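Inactive Zymogen C11 Protease (Parabacteroides distasonis, PDB 6MZO) is a clostripain-like cysteine protease captured as its inactive zymogen, which probably cleaves peptide bonds once it has been activated. Local coordinates at residues 32-35 against 36-40; 148-151 against 152-155; 196-199 against 200-204. All blocks are in the same frame, centred on the assembly; numbering follows the deposited sequence.

All three contacts are local and border the central sheet of the protease. Contact 1 lies within helix 26-43 and contact 3 within helix 195-203; these helices pack together, A35 meeting Q196 and I36 meeting M199, the two contact centres about 11 Å apart. Contact 2 stands apart, its nearest atoms about 16 Å from contact 1 and about 10 Å from contact 3, at the turn from helix 143-150 into strand 155-162. Contact 3 is mostly buried and rich in sulfur, with an irregular helix backbone. Contact 1 has a regular backbone and divides into apolar and charged faces, while contact 2 combines an exposed lysine bonded to a carbonyl with a buried leucine and two aromatic rings.

Contact 1: residues 32-35 against 36-40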
# COMPACT_ATOMS: atom_id res chain seq x y z
N ASN A 32 -5.57 12.61 10.46
CA ASN A 32 -5.11 11.26 10.81
C ASN A 32 -4.41 11.24 12.14
O ASN A 32 -4.55 10.25 12.88
CB ASN A 32 -4.18 10.72 9.73
CG ASN A 32 -4.97 10.20 8.58
OD1 ASN A 32 -5.99 9.53 8.78
ND2 ASN A 32 -4.58 10.57 7.38
N LEU A 33 -3.65 12.27 12.45
CA LEU A 33 -2.99 12.29 13.79
C LEU A 33 -4.05 12.32 14.91
O LEU A 33 -3.94 11.66 15.93
CB LEU A 33 -2.07 13.51 13.92
CG LEU A 33 -0.73 13.18 13.23
CD1 LEU A 33 0.03 14.48 13.04
CD2 LEU A 33 0.06 12.23 14.12
N ARG A 34 -5.14 13.06 14.69
CA ARG A 34 -6.24 13.05 15.63
C ARG A 34 -6.83 11.62 15.78
O ARG A 34 -7.13 11.17 16.92
CB ARG A 34 -7.33 14.07 15.15
CG ARG A 34 -8.56 14.12 16.07
CD ARG A 34 -9.69 13.20 15.62
NE ARG A 34 -10.41 13.77 14.50
CZ ARG A 34 -10.87 13.13 13.43
NH1 ARG A 34 -11.54 13.83 12.51
NH2 ARG A 34 -10.69 11.81 13.29
N ALA A 35 -7.03 10.91 14.66
CA ALA A 35 -7.59 9.57 14.71
C ALA A 35 -6.62 8.61 15.46
O ALA A 35 -7.08 7.76 16.22
CB ALA A 35 -7.86 9.05 13.28
N ILE A 36 -5.32 8.75 15.21
CA ILE A 36 -4.32 7.90 15.86
C ILE A 36 -4.36 8.15 17.34
O ILE A 36 -4.33 7.17 18.14
CB ILE A 36 -2.90 8.20 15.31
CG1 ILE A 36 -2.80 7.66 13.88
CG2 ILE A 36 -1.77 7.64 16.24
CD1 ILE A 36 -1.64 8.31 13.06
N LYS A 37 -4.39 9.42 17.74
CA LYS A 37 -4.45 9.68 19.22
C LYS A 37 -5.71 9.12 19.85
O LYS A 37 -5.67 8.57 20.96
CB LYS A 37 -4.35 11.18 19.48
CG LYS A 37 -2.99 11.75 19.13
CD LYS A 37 -3.05 13.26 18.75
CE LYS A 37 -3.26 14.12 19.87
NZ LYS A 37 -3.27 15.62 19.42
N GLU A 38 -6.86 9.23 19.16
CA GLU A 38 -8.07 8.64 19.72
C GLU A 38 -7.95 7.10 19.78
O GLU A 38 -8.49 6.47 20.74
CB GLU A 38 -9.34 9.02 18.91
CG GLU A 38 -9.57 10.53 19.10
CD GLU A 38 -10.88 11.01 18.55
OE1 GLU A 38 -11.44 10.34 17.67
OE2 GLU A 38 -11.36 12.05 18.99
N GLY A 39 -7.31 6.53 18.78
CA GLY A 39 -7.19 5.06 18.73
C GLY A 39 -6.29 4.56 19.87
O GLY A 39 -6.60 3.52 20.49
N ILE A 40 -5.16 5.25 20.10
CA ILE A 40 -4.35 4.81 21.26
C ILE A 40 -5.11 4.93 22.52
O ILE A 40 -4.96 4.05 23.42
CB ILE A 40 -3.06 5.70 21.37
CG1 ILE A 40 -2.23 5.53 20.07
CG2 ILE A 40 -2.28 5.38 22.66
CD1 ILE A 40 -1.20 6.77 20.01
O HOH W 1 -10.98 10.02 15.02
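Four successive backbone bonds tie N32-A35 to I36-I40 as regular alpha-helix. I36 N donates to N32 O, K37 N to L33 O and E38 N to R34 O, and G39 N closes the series on A35 O at 2.8 Å. The next polar link lies at the surface, between R34 and E38. Their charged ends do not touch, R34 NH2 standing 4.7 Å from E38 OE1, and one water spans the gap: it donates to E38 OE1 at 2.7 Å and accepts a weak bond from R34 NH2. The guanidinium and carboxylate planes are turned 32° apart. What meets directly is the stem of the arginine, bent at its second and third torsions, with R34 CD 3.8 Å from the carboxylate carbon CD of E38.

On the inner side, I36 has CG1 beside its own backbone N (chi1 -72°), which lays CG1 and CD1 back along the preceding turn, CG1 3.3 Å from N32 O. CD1 continues toward the CD2 methyl of L33, a loose apolar approach. K37 and E38 fold back in the same sense, K37 over L33 O and E38 over R34 O. Beyond the helix, L33 and I36 rest on strands 49-54 and 62-69, and A35 faces Y195 and Q196 of helix 195-203.

The helix is thus amphipathic, the crossover of the beta-alpha-beta unit from strand 14-19 to strand 49-54. Its inner face is mainly hydrocarbon, with the N32 amide pinned by a hydrogen bond from ND2 to N191 O. On the outer face the opposite charges of R34 and E38 are linked only through water, so their attraction probably adds modestly to a helix already held by its backbone bonds.

Contact 2: residues 148-151 against 152-155; sequences SALS and KYHF
K152 curls back to put NZ on A149 O, 2.7 Å away. The amine lies in the plane of that carbonyl, on a lone pair, with a C=O...N angle of 131°. Bends at the third and fourth torsions bring it there, and CE passes the same oxygen at 3.2 Å. One residue on, Y153 N bonds to L150 O at 3.0 Å and closes a type I beta turn; the donor lies above the carbonyl plane, 45° out of it and not on a lone pair. The aliphatic stem of K152 also lies on the tyrosine: CG sits 3.7 Å above the plane of the Y153 ring, over its centre. Beneath the turn, CD2 of L150 touches CD2 of Y153 at 3.8 Å, and the same methyl approaches the F155 ring more loosely.

S151 ties the turn back to the helix, its OG and N both donating to S148 O from the same face of its plane. OG lies 2.9 Å from that oxygen, a reach its first torsion of 72° allows by placing the hydroxyl between the backbone N and the carbonyl carbon. Farther out, Y153 OH bonds to D98 and its ring packs on helix 90-103, while L150 and F155 both press on L111 of strand 109-115.

Backbone bonds of F155 to C177 and D179 then carry the chain into the sheet. This is consistent with the closing turn of a long crossover connection between the neighbouring parallel strands 109-115 and 155-162, in the alpha/beta fold of the clostripain family.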
# COMPACT_ATOMS: atom_id res chain seq x y z
N SER A 148 13.96 -1.31 -2.93
CA SER A 148 15.37 -1.46 -2.70
C SER A 148 15.75 -0.89 -1.33
O SER A 148 16.51 -1.52 -0.57
CB SER A 148 16.18 -0.80 -3.85
OG SER A 148 17.55 -0.92 -3.55
N ALA A 149 15.20 0.26 -1.00
CA ALA A 149 15.55 0.95 0.25
C ALA A 149 15.11 0.12 1.45
O ALA A 149 15.87 0.04 2.43
CB ALA A 149 14.91 2.32 0.29
N LEU A 150 13.95 -0.53 1.35
CA LEU A 150 13.40 -1.27 2.50
C LEU A 150 13.88 -2.71 2.53
O LEU A 150 13.69 -3.41 3.52
CB LEU A 150 11.84 -1.23 2.50
CG LEU A 150 11.20 0.15 2.66
CD1 LEU A 150 9.63 0.05 2.80
CD2 LEU A 150 11.85 0.81 3.90
N SER A 151 14.60 -3.15 1.49
CA SER A 151 14.98 -4.56 1.45
C SER A 151 15.91 -4.98 2.61
O SER A 151 15.94 -6.17 2.94
CB SER A 151 15.64 -4.92 0.10
OG SER A 151 16.92 -4.34 0.05
N LYS A 152 16.62 -4.04 3.25
CA LYS A 152 17.48 -4.33 4.40
C LYS A 152 16.76 -4.53 5.74
O LYS A 152 17.41 -4.77 6.78
CB LYS A 152 18.50 -3.20 4.58
CG LYS A 152 17.86 -1.81 4.87
CD LYS A 152 18.94 -0.68 4.91
CE LYS A 152 18.44 0.61 4.21
NZ LYS A 152 18.48 0.54 2.69
N TYR A 153 15.45 -4.33 5.74
CA TYR A 153 14.65 -4.50 6.96
C TYR A 153 13.79 -5.74 6.96
O TYR A 153 13.59 -6.37 5.94
CB TYR A 153 13.72 -3.31 7.19
CG TYR A 153 14.47 -2.02 7.22
CD1 TYR A 153 15.33 -1.72 8.26
CD2 TYR A 153 14.28 -1.07 6.21
CE1 TYR A 153 16.04 -0.53 8.29
CE2 TYR A 153 14.97 0.12 6.23
CZ TYR A 153 15.84 0.39 7.27
OH TYR A 153 16.53 1.59 7.27
N HIS A 154 13.24 -6.07 8.14
CA HIS A 154 12.16 -7.01 8.09
C HIS A 154 11.01 -6.55 8.96
O HIS A 154 11.14 -6.46 10.20
CB HIS A 154 12.55 -8.41 8.54
CG HIS A 154 11.50 -9.41 8.16
ND1 HIS A 154 11.44 -9.95 6.89
CD2 HIS A 154 10.40 -9.84 8.81
CE1 HIS A 154 10.37 -10.73 6.80
NE2 HIS A 154 9.74 -10.70 7.97
N PHE A 155 9.90 -6.28 8.31
CA PHE A 155 8.74 -5.84 9.05
C PHE A 155 7.72 -6.92 9.16
O PHE A 155 7.57 -7.72 8.25
CB PHE A 155 8.07 -4.66 8.30
CG PHE A 155 8.96 -3.47 8.21
CD1 PHE A 155 9.13 -2.67 9.31
CD2 PHE A 155 9.62 -3.18 7.02
CE1 PHE A 155 9.99 -1.54 9.28
CE2 PHE A 155 10.45 -2.07 6.98
CZ PHE A 155 10.64 -1.26 8.11

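Contact 3: residues 196-199 against 200-204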
# COMPACT_ATOMS: atom_id res chain seq x y z
N GLN A 196 -8.45 5.35 14.11
CA GLN A 196 -9.05 5.35 15.46
C GLN A 196 -9.59 3.98 15.89
O GLN A 196 -9.93 3.81 17.09
CB GLN A 196 -10.18 6.40 15.48
CG GLN A 196 -11.44 6.00 14.66
CD GLN A 196 -11.32 6.16 13.15
OE1 GLN A 196 -10.33 6.62 12.57
NE2 GLN A 196 -12.42 5.77 12.47
N THR A 197 -9.58 2.99 14.99
CA THR A 197 -10.07 1.67 15.36
C THR A 197 -9.01 0.59 15.20
O THR A 197 -9.27 -0.56 15.59
CB THR A 197 -11.32 1.21 14.53
OG1 THR A 197 -11.04 1.13 13.13
CG2 THR A 197 -12.50 2.11 14.76
N ILE A 198 -7.87 0.87 14.58
CA ILE A 198 -6.89 -0.22 14.30
C ILE A 198 -5.61 -0.20 15.16
O ILE A 198 -4.68 -1.01 14.92
CB ILE A 198 -6.40 -0.23 12.85
CG1 ILE A 198 -5.86 1.15 12.46
CG2 ILE A 198 -7.69 -0.54 11.93
CD1 ILE A 198 -5.01 1.08 11.07
N MET A 199 -5.52 0.80 16.05
CA MET A 199 -4.20 0.93 16.73
C MET A 199 -3.89 -0.33 17.56
O MET A 199 -2.73 -0.88 17.45
CB MET A 199 -4.16 2.18 17.65
CG MET A 199 -4.36 3.51 16.84
SD MET A 199 -3.26 3.70 15.44
CE MET A 199 -1.64 3.55 16.28
N GLY A 200 -4.80 -0.77 18.41
CA GLY A 200 -4.51 -2.02 19.15
C GLY A 200 -4.17 -3.22 18.23
O GLY A 200 -3.27 -4.04 18.60
N ASP A 201 -4.85 -3.35 17.09
CA ASP A 201 -4.51 -4.45 16.18
C ASP A 201 -3.09 -4.39 15.71
O ASP A 201 -2.49 -5.50 15.50
CB ASP A 201 -5.49 -4.45 14.97
CG ASP A 201 -6.92 -4.78 15.40
OD1 ASP A 201 -7.12 -5.56 16.37
OD2 ASP A 201 -7.89 -4.23 14.80
N MET A 202 -2.52 -3.19 15.52
CA MET A 202 -1.10 -3.14 15.09
C MET A 202 -0.10 -3.65 16.16
O MET A 202 1.03 -3.92 15.82
CB MET A 202 -0.68 -1.68 14.70
CG MET A 202 -1.52 -1.16 13.63
SD MET A 202 -0.78 0.60 13.37
CE MET A 202 -2.12 1.50 12.68
N PHE A 203 -0.54 -3.70 17.42
CA PHE A 203 0.39 -3.92 18.53
C PHE A 203 0.12 -5.26 19.26
O PHE A 203 0.74 -5.50 20.28
CB PHE A 203 0.30 -2.74 19.51
CG PHE A 203 1.06 -1.55 19.04
CD1 PHE A 203 2.43 -1.52 19.18
CD2 PHE A 203 0.43 -0.47 18.35
CE1 PHE A 203 3.15 -0.44 18.76
CE2 PHE A 203 1.13 0.60 17.90
CZ PHE A 203 2.53 0.64 18.06
N LYS A 204 -0.82 -6.08 18.79
CA LYS A 204 -0.94 -7.49 19.34
C LYS A 204 0.41 -8.22 19.15
O LYS A 204 1.22 -7.89 18.25
CB LYS A 204 -2.06 -8.22 18.65
CG LYS A 204 -3.44 -7.56 19.04
CD LYS A 204 -4.60 -8.26 18.36
CE LYS A 204 -5.89 -7.47 18.60
NZ LYS A 204 -7.04 -8.13 17.85
O HOH W 2 -7.61 -1.98 17.22
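M202 reaches back over I198 and M199 within helix 195-203, a short, weakly bonded helix that packs against the central sheet of the clostripain fold. Its CB lies 3.5 Å from M199 O, and CG, set beside the backbone N (chi1 -58°), comes within 3.4 Å of I198 O. From there the chain runs extended through SD to CE, where two side chains meet the methyl. CD1 of I198 presses on it at 3.3 Å, tighter than normal carbon contact, and SD of M199 lies 3.7 Å from it. The M199 chain, by contrast, is bent at its second and third torsions, and it crosses M202 at a slant.

M202 N is shared between two carbonyls, a bond to I198 O at 3.1 Å and a weak one to M199 O. The helix is kinked at G200 and D201, where the regular bonds to the turn before are missing. D43 of helix 26-43 accepts from G200 N, and a water joins D201 N to T197 O. On the side facing helix 209-220, D201 OD1 forms a salt bridge with K204 NZ, met nearly along the C-O axis of the carboxylate; D201 OD2 pairs with K215 NZ in a second salt bridge, and K204 has a further partner in D208.

On the inner side, M199 packs on I36 and L50, M202 on F157 of strand 155-162, and F203 likewise on L50. The F203 ring turns its edge to the backbone of the previous turn, with M199 O in the ring plane and 3.3 Å from CD2.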